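Local atomic coordinates of mandelate racemase/muconate lactonizing enzyme family protein (Bradyrhizobium sp. ORS 278, PDB entry 3TOY), a protein that belongs to the mandelate racemase/muconate lactonizing enzyme family of the enolase superfamily and binds a metal ion in its barrel domain. Residues 136-147 against 363-371; 215-226 against 241-252. One frame throughout, in Å; residues are numbered along the deposited sequence.

Interaction 1: residues 136-147 against 363-371; sequences DALGQLAGKPVV and AKGPGLGLA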
loop_
_atom_site.group_PDB
_atom_site.type_symbol
_atom_site.label_atom_id
_atom_site.label_comp_id
_atom_site.label_asym_id
_atom_site.label_seq_id
_atom_site.Cartn_x
_atom_site.Cartn_y
_atom_site.Cartn_z
ATOM N N ASP A 136 8.808 0.715 -43.633
ATOM C CA ASP A 136 8.310 1.288 -44.878
ATOM C C ASP A 136 8.873 0.484 -46.047
ATOM O O ASP A 136 8.160 0.156 -46.994
ATOM C CB ASP A 136 8.757 2.739 -45.022
ATOM C CG ASP A 136 8.409 3.299 -46.388
ATOM O OD1 ASP A 136 7.214 3.472 -46.663
ATOM O OD2 ASP A 136 9.333 3.536 -47.192
ATOM N N ALA A 137 10.160 0.166 -45.961
ATOM C CA ALA A 137 10.831 -0.592 -47.006
ATOM C C ALA A 137 10.243 -1.986 -47.122
ATOM O O ALA A 137 9.995 -2.462 -48.227
ATOM C CB ALA A 137 12.336 -0.642 -46.770
ATOM N N LEU A 138 10.001 -2.643 -45.990
ATOM C CA LEU A 138 9.395 -3.967 -46.020
ATOM C C LEU A 138 8.039 -3.910 -46.724
ATOM O O LEU A 138 7.681 -4.805 -47.502
ATOM C CB LEU A 138 9.235 -4.531 -44.604
ATOM C CG LEU A 138 10.467 -5.084 -43.887
ATOM C CD1 LEU A 138 10.055 -5.555 -42.481
ATOM C CD2 LEU A 138 11.143 -6.214 -44.663
ATOM N N GLY A 139 7.275 -2.862 -46.446
ATOM C CA GLY A 139 5.968 -2.707 -47.066
ATOM C C GLY A 139 6.105 -2.500 -48.576
ATOM O O GLY A 139 5.386 -3.110 -49.363
ATOM N N GLN A 140 7.019 -1.628 -48.973
ATOM C CA GLN A 140 7.256 -1.383 -50.400
ATOM C C GLN A 140 7.664 -2.677 -51.077
ATOM O O GLN A 140 7.166 -2.997 -52.151
ATOM C CB GLN A 140 8.340 -0.338 -50.612
ATOM C CG GLN A 140 7.914 1.101 -50.339
ATOM C CD GLN A 140 8.967 2.103 -50.782
ATOM O OE1 GLN A 140 9.274 2.217 -51.969
ATOM N NE2 GLN A 140 9.526 2.828 -49.833
ATOM N N LEU A 141 8.565 -3.423 -50.446
ATOM C CA LEU A 141 9.044 -4.672 -51.026
ATOM C C LEU A 141 7.933 -5.694 -51.179
ATOM O O LEU A 141 7.977 -6.523 -52.089
ATOM C CB LEU A 141 10.209 -5.252 -50.221
ATOM C CG LEU A 141 11.539 -4.512 -50.335
ATOM C CD1 LEU A 141 12.431 -4.827 -49.160
ATOM C CD2 LEU A 141 12.229 -4.918 -51.656
ATOM N N ALA A 142 6.934 -5.636 -50.299
ATOM C CA ALA A 142 5.775 -6.526 -50.404
ATOM C C ALA A 142 4.663 -5.937 -51.268
ATOM O O ALA A 142 3.710 -6.621 -51.600
ATOM C CB ALA A 142 5.225 -6.863 -48.997
ATOM N N GLY A 143 4.763 -4.660 -51.601
ATOM C CA GLY A 143 3.688 -3.974 -52.316
ATOM C C GLY A 143 2.425 -3.839 -51.477
ATOM O O GLY A 143 1.306 -3.880 -52.004
ATOM N N LYS A 144 2.608 -3.658 -50.169
ATOM C CA LYS A 144 1.485 -3.571 -49.237
ATOM C C LYS A 144 1.718 -2.432 -48.274
ATOM O O LYS A 144 2.856 -2.071 -48.009
ATOM C CB LYS A 144 1.350 -4.856 -48.440
ATOM C CG LYS A 144 0.790 -6.006 -49.231
ATOM C CD LYS A 144 1.109 -7.322 -48.544
ATOM C CE LYS A 144 0.297 -8.447 -49.160
ATOM N NZ LYS A 144 0.730 -9.741 -48.596
ATOM N N PRO A 145 0.628 -1.845 -47.769
ATOM C CA PRO A 145 0.765 -0.866 -46.693
ATOM C C PRO A 145 1.313 -1.557 -45.431
ATOM O O PRO A 145 1.027 -2.734 -45.182
ATOM C CB PRO A 145 -0.673 -0.386 -46.456
ATOM C CG PRO A 145 -1.561 -1.452 -47.018
ATOM C CD PRO A 145 -0.771 -2.053 -48.177
ATOM N N VAL A 146 2.080 -0.834 -44.632
ATOM C CA VAL A 146 2.591 -1.428 -43.383
ATOM C C VAL A 146 1.460 -2.027 -42.539
ATOM O O VAL A 146 1.632 -3.097 -41.955
ATOM C CB VAL A 146 3.392 -0.417 -42.545
ATOM C CG1 VAL A 146 3.719 -0.995 -41.138
ATOM C CG2 VAL A 146 4.679 -0.019 -43.285
ATOM N N VAL A 147 0.313 -1.353 -42.463
ATOM C CA VAL A 147 -0.792 -1.876 -41.629
ATOM C C VAL A 147 -1.168 -3.318 -41.983
ATOM O O VAL A 147 -1.414 -4.131 -41.103
ATOM C CB VAL A 147 -2.037 -0.942 -41.624
ATOM C CG1 VAL A 147 -2.630 -0.821 -43.023
ATOM C CG2 VAL A 147 -3.125 -1.437 -40.611
ATOM N N ALA A 363 -4.997 4.746 -43.563
ATOM C CA ALA A 363 -3.606 4.481 -43.943
ATOM C C ALA A 363 -3.496 4.356 -45.461
ATOM O O ALA A 363 -4.354 3.749 -46.087
ATOM C CB ALA A 363 -3.134 3.200 -43.341
ATOM N N LYS A 364 -2.411 4.892 -46.004
ATOM C CA LYS A 364 -2.090 4.814 -47.436
ATOM C C LYS A 364 -0.769 4.100 -47.589
ATOM O O LYS A 364 0.195 4.425 -46.889
ATOM C CB LYS A 364 -1.961 6.221 -48.004
ATOM C CG LYS A 364 -3.183 6.688 -48.791
ATOM C CD LYS A 364 -4.486 6.329 -48.079
ATOM C CE LYS A 364 -5.701 6.615 -48.953
ATOM N NZ LYS A 364 -6.965 6.356 -48.226
ATOM N N GLY A 365 -0.712 3.127 -48.499
ATOM C CA GLY A 365 0.555 2.452 -48.817
ATOM C C GLY A 365 1.023 2.817 -50.230
ATOM O O GLY A 365 0.554 3.801 -50.802
ATOM N N PRO A 366 1.965 2.046 -50.788
ATOM C CA PRO A 366 2.643 0.923 -50.151
ATOM C C PRO A 366 3.587 1.443 -49.070
ATOM O O PRO A 366 3.894 2.631 -49.053
ATOM C CB PRO A 366 3.462 0.321 -51.302
ATOM C CG PRO A 366 3.770 1.475 -52.160
ATOM C CD PRO A 366 2.523 2.326 -52.127
ATOM N N GLY A 367 4.055 0.560 -48.197
ATOM C CA GLY A 367 4.861 0.976 -47.039
ATOM C C GLY A 367 4.044 1.919 -46.163
ATOM O O GLY A 367 2.869 1.658 -45.909
ATOM N N LEU A 368 4.653 3.031 -45.749
ATOM C CA LEU A 368 3.964 4.052 -44.972
ATOM C C LEU A 368 3.332 5.127 -45.837
ATOM O O LEU A 368 2.756 6.080 -45.318
ATOM C CB LEU A 368 4.911 4.715 -43.961
ATOM C CG LEU A 368 5.515 3.776 -42.908
ATOM C CD1 LEU A 368 6.593 4.537 -42.138
ATOM C CD2 LEU A 368 4.444 3.188 -41.958
ATOM N N GLY A 369 3.439 4.987 -47.158
ATOM C CA GLY A 369 2.889 5.987 -48.054
ATOM C C GLY A 369 3.689 7.271 -48.017
ATOM O O GLY A 369 3.137 8.351 -48.165
ATOM N N LEU A 370 4.997 7.155 -47.815
ATOM C CA LEU A 370 5.856 8.326 -47.724
ATOM C C LEU A 370 6.859 8.300 -48.885
ATOM O O LEU A 370 7.807 7.525 -48.870
ATOM C CB LEU A 370 6.608 8.347 -46.387
ATOM C CG LEU A 370 5.766 8.408 -45.099
ATOM C CD1 LEU A 370 6.692 8.424 -43.877
ATOM C CD2 LEU A 370 4.878 9.624 -45.103
ATOM N N ALA A 371 6.613 9.112 -49.900
ATOM C CA ALA A 371 7.562 9.290 -51.000
ATOM C C ALA A 371 7.675 10.784 -51.170
ATOM O O ALA A 371 6.692 11.505 -50.981
ATOM C CB ALA A 371 7.044 8.644 -52.256
HETATM O O HOH W 1 6.697 5.124 -48.853
#

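Interaction 2: residues 215-226 against 241-252; sequences ALMLDFNQSLDP and LTWIEEPVPQEN. With CA (calcium ion), chain E; P4C (O-acetaldehydyl-hexaethylene glycol), chain N; P4C (O-acetaldehydyl-hexaethylene glycol), chain R; ACT (acetate ion), chain F.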
loop_
_atom_site.group_PDB
_atom_site.type_symbol
_atom_site.label_atom_id
_atom_site.label_comp_id
_atom_site.label_asym_id
_atom_site.label_seq_id
_atom_site.Cartn_x
_atom_site.Cartn_y
_atom_site.Cartn_z
ATOM N N ALA A 215 -15.979 17.429 -29.959
ATOM C CA ALA A 215 -15.060 17.174 -28.850
ATOM C C ALA A 215 -13.989 18.279 -28.824
ATOM O O ALA A 215 -13.520 18.721 -29.871
ATOM C CB ALA A 215 -14.423 15.806 -28.959
ATOM N N LEU A 216 -13.639 18.741 -27.620
ATOM C CA LEU A 216 -12.594 19.749 -27.442
ATOM C C LEU A 216 -11.535 19.175 -26.499
ATOM O O LEU A 216 -11.874 18.681 -25.425
ATOM C CB LEU A 216 -13.159 20.996 -26.775
ATOM C CG LEU A 216 -14.009 21.962 -27.579
ATOM C CD1 LEU A 216 -14.423 23.103 -26.655
ATOM C CD2 LEU A 216 -13.203 22.480 -28.756
ATOM N N MET A 217 -10.276 19.247 -26.904
ATOM C CA MET A 217 -9.165 18.859 -26.049
ATOM C C MET A 217 -8.346 20.086 -25.735
ATOM O O MET A 217 -8.290 21.026 -26.547
ATOM C CB MET A 217 -8.281 17.826 -26.754
ATOM C CG MET A 217 -8.907 16.444 -26.903
ATOM S SD MET A 217 -10.029 16.345 -28.310
ATOM C CE MET A 217 -9.598 14.733 -29.015
ATOM N N LEU A 218 -7.694 20.089 -24.571
ATOM C CA LEU A 218 -6.849 21.232 -24.178
ATOM C C LEU A 218 -5.435 20.780 -23.835
ATOM O O LEU A 218 -5.261 19.919 -22.983
ATOM C CB LEU A 218 -7.493 22.006 -23.016
ATOM C CG LEU A 218 -6.721 23.213 -22.450
ATOM C CD1 LEU A 218 -6.503 24.277 -23.540
ATOM C CD2 LEU A 218 -7.469 23.840 -21.241
ATOM N N ASP A 219 -4.434 21.364 -24.506
ATOM C CA ASP A 219 -3.047 20.993 -24.324
ATOM C C ASP A 219 -2.277 22.099 -23.614
ATOM O O ASP A 219 -2.160 23.212 -24.133
ATOM C CB ASP A 219 -2.452 20.670 -25.698
ATOM C CG ASP A 219 -1.011 20.180 -25.645
ATOM O OD1 ASP A 219 -0.417 20.075 -24.554
ATOM O OD2 ASP A 219 -0.475 19.867 -26.732
ATOM N N PHE A 220 -1.778 21.806 -22.408
ATOM C CA PHE A 220 -1.005 22.769 -21.620
ATOM C C PHE A 220 0.477 22.770 -21.961
ATOM O O PHE A 220 1.233 23.623 -21.469
ATOM C CB PHE A 220 -1.180 22.540 -20.094
ATOM C CG PHE A 220 -2.489 23.044 -19.546
ATOM C CD1 PHE A 220 -2.807 24.398 -19.608
ATOM C CD2 PHE A 220 -3.389 22.178 -18.943
ATOM C CE1 PHE A 220 -3.994 24.879 -19.112
ATOM C CE2 PHE A 220 -4.616 22.666 -18.418
ATOM C CZ PHE A 220 -4.906 24.018 -18.501
ATOM N N ASN A 221 0.911 21.808 -22.778
ATOM C CA ASN A 221 2.327 21.729 -23.158
ATOM C C ASN A 221 3.287 21.842 -21.977
ATOM O O ASN A 221 4.297 22.536 -22.058
ATOM C CB ASN A 221 2.664 22.768 -24.248
ATOM C CG ASN A 221 2.194 22.322 -25.620
ATOM O OD1 ASN A 221 1.174 22.789 -26.121
ATOM N ND2 ASN A 221 2.896 21.363 -26.191
ATOM N N GLN A 222 2.989 21.128 -20.885
ATOM C CA GLN A 222 3.920 21.023 -19.746
ATOM C C GLN A 222 4.105 22.312 -18.958
ATOM O O GLN A 222 5.052 22.429 -18.168
ATOM C CB GLN A 222 5.293 20.546 -20.200
ATOM C CG GLN A 222 5.296 19.301 -21.105
ATOM C CD GLN A 222 6.686 18.968 -21.561
ATOM O OE1 GLN A 222 7.536 18.548 -20.759
ATOM N NE2 GLN A 222 6.951 19.163 -22.860
ATOM N N SER A 223 3.186 23.254 -19.124
ATOM C CA SER A 223 3.443 24.619 -18.655
ATOM C C SER A 223 3.065 24.872 -17.190
ATOM O O SER A 223 3.389 25.924 -16.644
ATOM C CB SER A 223 2.751 25.627 -19.569
ATOM O OG SER A 223 1.329 25.421 -19.577
ATOM N N LEU A 224 2.382 23.925 -16.551
ATOM C CA LEU A 224 1.935 24.143 -15.165
ATOM C C LEU A 224 2.684 23.256 -14.181
ATOM O O LEU A 224 3.341 22.314 -14.593
ATOM C CB LEU A 224 0.437 23.867 -15.042
ATOM C CG LEU A 224 -0.456 24.592 -16.048
ATOM C CD1 LEU A 224 -1.921 24.246 -15.811
ATOM C CD2 LEU A 224 -0.227 26.095 -15.877
ATOM N N ASP A 225 2.571 23.566 -12.883
ATOM C CA ASP A 225 2.954 22.619 -11.828
ATOM C C ASP A 225 1.715 21.863 -11.364
ATOM O O ASP A 225 0.584 22.203 -11.746
ATOM C CB ASP A 225 3.728 23.286 -10.663
ATOM C CG ASP A 225 2.932 24.361 -9.924
ATOM O OD1 ASP A 225 1.701 24.328 -9.880
ATOM O OD2 ASP A 225 3.572 25.259 -9.351
ATOM N N PRO A 226 1.908 20.788 -10.589
ATOM C CA PRO A 226 0.732 20.002 -10.254
ATOM C C PRO A 226 -0.364 20.759 -9.505
ATOM O O PRO A 226 -1.539 20.595 -9.828
ATOM C CB PRO A 226 1.314 18.859 -9.418
ATOM C CG PRO A 226 2.668 18.653 -10.052
ATOM C CD PRO A 226 3.156 20.048 -10.328
ATOM N N LEU A 241 -14.644 18.956 -21.608
ATOM C CA LEU A 241 -13.414 18.636 -22.345
ATOM C C LEU A 241 -13.168 17.128 -22.395
ATOM O O LEU A 241 -13.467 16.408 -21.451
ATOM C CB LEU A 241 -12.218 19.339 -21.693
ATOM C CG LEU A 241 -12.381 20.849 -21.595
ATOM C CD1 LEU A 241 -11.169 21.470 -20.911
ATOM C CD2 LEU A 241 -12.558 21.377 -23.012
ATOM N N THR A 242 -12.612 16.651 -23.503
ATOM C CA THR A 242 -12.335 15.239 -23.660
ATOM C C THR A 242 -11.084 14.832 -22.890
ATOM O O THR A 242 -11.030 13.734 -22.336
ATOM C CB THR A 242 -12.187 14.918 -25.158
ATOM O OG1 THR A 242 -13.494 14.938 -25.742
ATOM C CG2 THR A 242 -11.536 13.542 -25.386
ATOM N N TRP A 243 -10.085 15.705 -22.881
ATOM C CA TRP A 243 -8.852 15.442 -22.111
ATOM C C TRP A 243 -8.043 16.700 -21.870
ATOM O O TRP A 243 -8.236 17.728 -22.560
ATOM C CB TRP A 243 -8.008 14.331 -22.772
ATOM C CG TRP A 243 -7.190 14.679 -24.023
ATOM C CD1 TRP A 243 -6.331 15.733 -24.206
ATOM C CD2 TRP A 243 -7.101 13.877 -25.206
ATOM N NE1 TRP A 243 -5.722 15.637 -25.454
ATOM C CE2 TRP A 243 -6.187 14.505 -26.078
ATOM C CE3 TRP A 243 -7.713 12.683 -25.612
ATOM C CZ2 TRP A 243 -5.884 13.984 -27.331
ATOM C CZ3 TRP A 243 -7.413 12.172 -26.863
ATOM C CH2 TRP A 243 -6.497 12.819 -27.701
ATOM N N ILE A 244 -7.213 16.648 -20.828
ATOM C CA ILE A 244 -6.221 17.682 -20.551
ATOM C C ILE A 244 -4.867 17.063 -20.826
ATOM O O ILE A 244 -4.518 16.037 -20.217
ATOM C CB ILE A 244 -6.250 18.064 -19.073
ATOM C CG1 ILE A 244 -7.649 18.598 -18.713
ATOM C CG2 ILE A 244 -5.143 19.077 -18.774
ATOM C CD1 ILE A 244 -7.943 20.016 -19.283
ATOM N N GLU A 245 -4.064 17.705 -21.680
ATOM C CA GLU A 245 -2.854 17.070 -22.188
ATOM C C GLU A 245 -1.597 17.717 -21.589
ATOM O O GLU A 245 -1.500 18.951 -21.525
ATOM C CB GLU A 245 -2.878 17.176 -23.718
ATOM C CG GLU A 245 -1.715 16.563 -24.445
ATOM C CD GLU A 245 -1.957 16.596 -25.951
ATOM O OE1 GLU A 245 -3.117 16.320 -26.358
ATOM O OE2 GLU A 245 -0.992 16.879 -26.703
ATOM N N GLU A 246 -0.653 16.878 -21.145
ATOM C CA GLU A 246 0.605 17.318 -20.512
ATOM C C GLU A 246 0.449 18.542 -19.620
ATOM O O GLU A 246 1.025 19.594 -19.897
ATOM C CB GLU A 246 1.687 17.557 -21.573
ATOM C CG GLU A 246 2.213 16.270 -22.218
ATOM C CD GLU A 246 3.524 16.504 -22.975
ATOM O OE1 GLU A 246 3.585 17.475 -23.757
ATOM O OE2 GLU A 246 4.491 15.742 -22.778
ATOM N N PRO A 247 -0.310 18.412 -18.518
ATOM C CA PRO A 247 -0.486 19.559 -17.626
ATOM C C PRO A 247 0.821 20.019 -17.004
ATOM O O PRO A 247 0.957 21.197 -16.702
ATOM C CB PRO A 247 -1.424 19.030 -16.534
ATOM C CG PRO A 247 -1.269 17.533 -16.603
ATOM C CD PRO A 247 -1.054 17.232 -18.053
ATOM N N VAL A 248 1.766 19.098 -16.815
ATOM C CA VAL A 248 3.027 19.421 -16.145
ATOM C C VAL A 248 4.187 18.825 -16.929
ATOM O O VAL A 248 3.957 18.126 -17.902
ATOM C CB VAL A 248 2.999 18.915 -14.670
ATOM C CG1 VAL A 248 1.667 19.361 -14.016
ATOM C CG2 VAL A 248 3.109 17.399 -14.609
ATOM N N PRO A 249 5.443 19.112 -16.529
ATOM C CA PRO A 249 6.552 18.563 -17.312
ATOM C C PRO A 249 6.435 17.062 -17.562
ATOM O O PRO A 249 6.056 16.286 -16.659
ATOM C CB PRO A 249 7.788 18.898 -16.472
ATOM C CG PRO A 249 7.384 20.185 -15.756
ATOM C CD PRO A 249 5.904 20.016 -15.458
ATOM N N GLN A 250 6.767 16.654 -18.785
ATOM C CA GLN A 250 6.643 15.258 -19.196
ATOM C C GLN A 250 7.454 14.304 -18.308
ATOM O O GLN A 250 7.051 13.163 -18.124
ATOM C CB GLN A 250 7.051 15.073 -20.666
ATOM C CG GLN A 250 8.471 15.582 -21.043
ATOM C CD GLN A 250 9.517 14.488 -21.068
ATOM O OE1 GLN A 250 9.254 13.337 -20.702
ATOM N NE2 GLN A 250 10.735 14.842 -21.504
ATOM N N GLU A 251 8.591 14.756 -17.785
ATOM C CA GLU A 251 9.442 13.884 -16.962
ATOM C C GLU A 251 8.833 13.676 -15.577
ATOM O O GLU A 251 9.278 12.805 -14.830
ATOM C CB GLU A 251 10.834 14.508 -16.752
ATOM C CG GLU A 251 11.608 14.803 -18.045
ATOM C CD GLU A 251 11.451 16.252 -18.521
ATOM O OE1 GLU A 251 10.412 16.879 -18.220
ATOM O OE2 GLU A 251 12.378 16.756 -19.212
ATOM N N ASN A 252 7.865 14.517 -15.233
ATOM C CA ASN A 252 7.319 14.530 -13.879
ATOM C C ASN A 252 6.149 13.541 -13.825
ATOM O O ASN A 252 4.993 13.928 -13.912
ATOM C CB ASN A 252 6.914 15.958 -13.498
ATOM C CG ASN A 252 6.582 16.119 -12.004
ATOM O OD1 ASN A 252 6.608 15.152 -11.236
ATOM N ND2 ASN A 252 6.283 17.349 -11.593
HETATM CA CA CA E . 0.929 18.010 -27.316
HETATM O O1 P4C N . 1.059 26.282 -7.906
HETATM C C2 P4C N . 1.758 27.281 -7.145
HETATM C C3 P4C N . 1.917 28.522 -8.015
HETATM O O4 P4C N . 3.299 28.829 -8.098
HETATM C C5 P4C N . 3.593 29.715 -9.170
HETATM C C6 P4C N . 4.300 30.927 -8.585
HETATM O O7 P4C N . 3.330 31.778 -7.972
HETATM C C8 P4C N . 3.957 32.898 -7.340
HETATM C C9 P4C N . 2.906 33.757 -6.669
HETATM O O10 P4C N . 2.115 34.331 -7.700
HETATM C C11 P4C N . 1.208 35.285 -7.167
HETATM C C12 P4C N . 0.228 35.672 -8.258
HETATM O O13 P4C N . -0.273 34.485 -8.867
HETATM C C14 P4C N . -1.321 34.765 -9.797
HETATM C C15 P4C N . -1.988 33.453 -10.183
HETATM O O16 P4C N . -2.779 33.011 -9.084
HETATM C C17 P4C N . -3.019 31.607 -9.083
HETATM C C18 P4C N . -3.705 31.246 -7.769
HETATM O O19 P4C N . -4.995 31.855 -7.711
HETATM C C20 P4C N . -5.643 31.670 -6.451
HETATM C C21 P4C N . -6.938 32.475 -6.392
HETATM O O22 P4C N . -6.659 33.877 -6.305
HETATM O O1 P4C R . -12.622 5.703 -23.612
HETATM C C2 P4C R . -12.083 5.904 -24.926
HETATM C C3 P4C R . -13.000 5.310 -25.992
HETATM O O4 P4C R . -12.221 5.177 -27.186
HETATM C C5 P4C R . -12.950 4.677 -28.312
HETATM C C6 P4C R . -12.517 5.395 -29.597
HETATM O O7 P4C R . -13.196 6.649 -29.677
HETATM C C8 P4C R . -12.786 7.538 -30.732
HETATM C C9 P4C R . -14.047 8.130 -31.381
HETATM O O10 P4C R . -14.437 9.400 -30.861
HETATM C C11 P4C R . -15.851 9.659 -30.980
HETATM C C12 P4C R . -16.639 9.069 -29.810
HETATM O O13 P4C R . -17.433 10.058 -29.142
HETATM C C14 P4C R . -17.799 9.705 -27.800
HETATM C C15 P4C R . -16.836 10.274 -26.753
HETATM O O16 P4C R . -17.418 11.324 -25.962
HETATM C C17 P4C R . -16.450 12.191 -25.349
HETATM C C18 P4C R . -17.055 13.534 -24.925
HETATM O O19 P4C R . -17.060 14.467 -26.017
HETATM C C20 P4C R . -18.092 15.453 -25.925
HETATM C C21 P4C R . -18.337 16.111 -27.285
HETATM O O22 P4C R . -19.037 15.228 -28.168
HETATM C C ACT F . 2.936 19.732 -29.543
HETATM O O ACT F . 2.640 19.005 -30.523
HETATM O OXT ACT F . 2.106 19.775 -28.611
HETATM C CH3 ACT F . 4.218 20.518 -29.477
HETATM O O HOH W 2 -15.126 17.280 -25.506
HETATM O O HOH W 3 1.518 18.432 -25.165
HETATM O O HOH W 4 4.844 19.510 -24.890
HETATM O O HOH W 5 0.328 17.876 -29.691
#

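Interaction 1: residues 136-147 against 363-371
OD1 of Asp-136 takes the backbone N-H of Leu-368 in a nearly straight bond of 2.8 Å, on its anti lone pair. A water also donates to OD1, and the same water bridges to both backbone polar atoms of Leu-370. The other oxygen, OD2, accepts from NE2 of Gln-140, one helical turn on, at 2.7 Å and tilted out of the carboxylate plane. His-71 N binds OD2 as well, so the carboxylate is gripped at both oxygens and its rotation is fixed. CG stands anti to the backbone N (chi1 172°), which brings OD1 within bonding distance of Leu-368 N. The 366-369 turn is of type II', with Gly-367 at positive phi. The backbone of Gly-367 lies against Gly-139, their CA atoms 3.8 Å apart. With no side chain on either residue, the two backbones can lie this close. Past the helix end, the backbones form a single bridge: Gly-367 N gives a bond to Lys-144 O, and Gly-367 O receives Val-146 N at 2.9 Å. Beside this bridge, CG2 of Val-146 presses on CD2 of Leu-368, a tight contact of 3.5 Å. Val-147 CG1 meets Ala-363 CB more loosely, at 4.1 Å. His-329 of helix 324-330 packs on Pro-145, Val-146 and Ala-363. Helix 122-142 ends in a Schellman motif at Gly-143, and Pro-145 is the N-cap of helix 146-149. The arrangement is a glycine-rich turn docked on a helix-to-helix corner, joining the N-terminal domain family region to the enolase C-terminal-like region.

Interaction 2: residues 215-226 against 241-252
Met-217 sets its CG over the indole face of Trp-243, 3.4 Å from the centroid of the five-membered ring, and this is the tightly packed end of the contact. The chain then bends at chi2 (82°), and SD stands 4.8 Å from the centroid of the six-membered ring, a Met-aromatic contact. On the other face of the sheet Leu-218 packs on Leu-241 and Ile-244, and CG2 of Ile-244 meets CD2 at the edge of the Phe-220 ring, 3.6 Å away. Backbone hydrogen bonds join the two parallel strands, including Glu-245 N to Leu-218 O at 2.8 Å.

Farther along the face that holds Met-217 and Trp-243, packing gives way to waters and a metal. Asp-219 OD2 and Glu-245 OE2 bind the calcium ion at 2.4 and 2.3 Å. Both side chains leave with CG anti to the backbone N, which brings the two oxygens together on the metal. Two waters and an acetate also bind it, as does Glu-271. Trp-243 NE1 holds the other oxygen of Glu-245, which also pairs with Lys-188. Asp-219 OD1 closes an Asx turn onto Asn-221 N. One of the calcium-bound waters links this OD1 to Glu-246 OE1, while OE2 of Glu-246 bonds Asn-272. Beyond the strands, Gln-222 OE1 accepts a straight bond from Gln-250 N at 2.8 Å, and Arg-115 of a second subunit binds the same oxygen. Strand 215-219, helix 226-236 and strand 243-245 form a beta-alpha-beta unit, with metal ligands at its strand ends as in the barrel domain of the enolase superfamily.

The centres of the two interactions lie about 34 Å apart, on opposite sides of the chain's centre. Their nearest atoms are about 18 Å apart, so they do not touch. Along the chain, interaction 2 is nested inside the loop closed by interaction 1. Interaction 1 is long in range: it brings the end of helix 122-142 to the loop between strand 360-361 and helix 374-380. Interaction 2 is local and joins neighbouring parallel strands of the barrel sheet. Strand 360-361, just before the loop of interaction 1, pairs antiparallel with strand 157-162 of the same sheet. One contact thus ties the two family regions together, while the other builds part of the calcium site and reaches a neighbouring subunit.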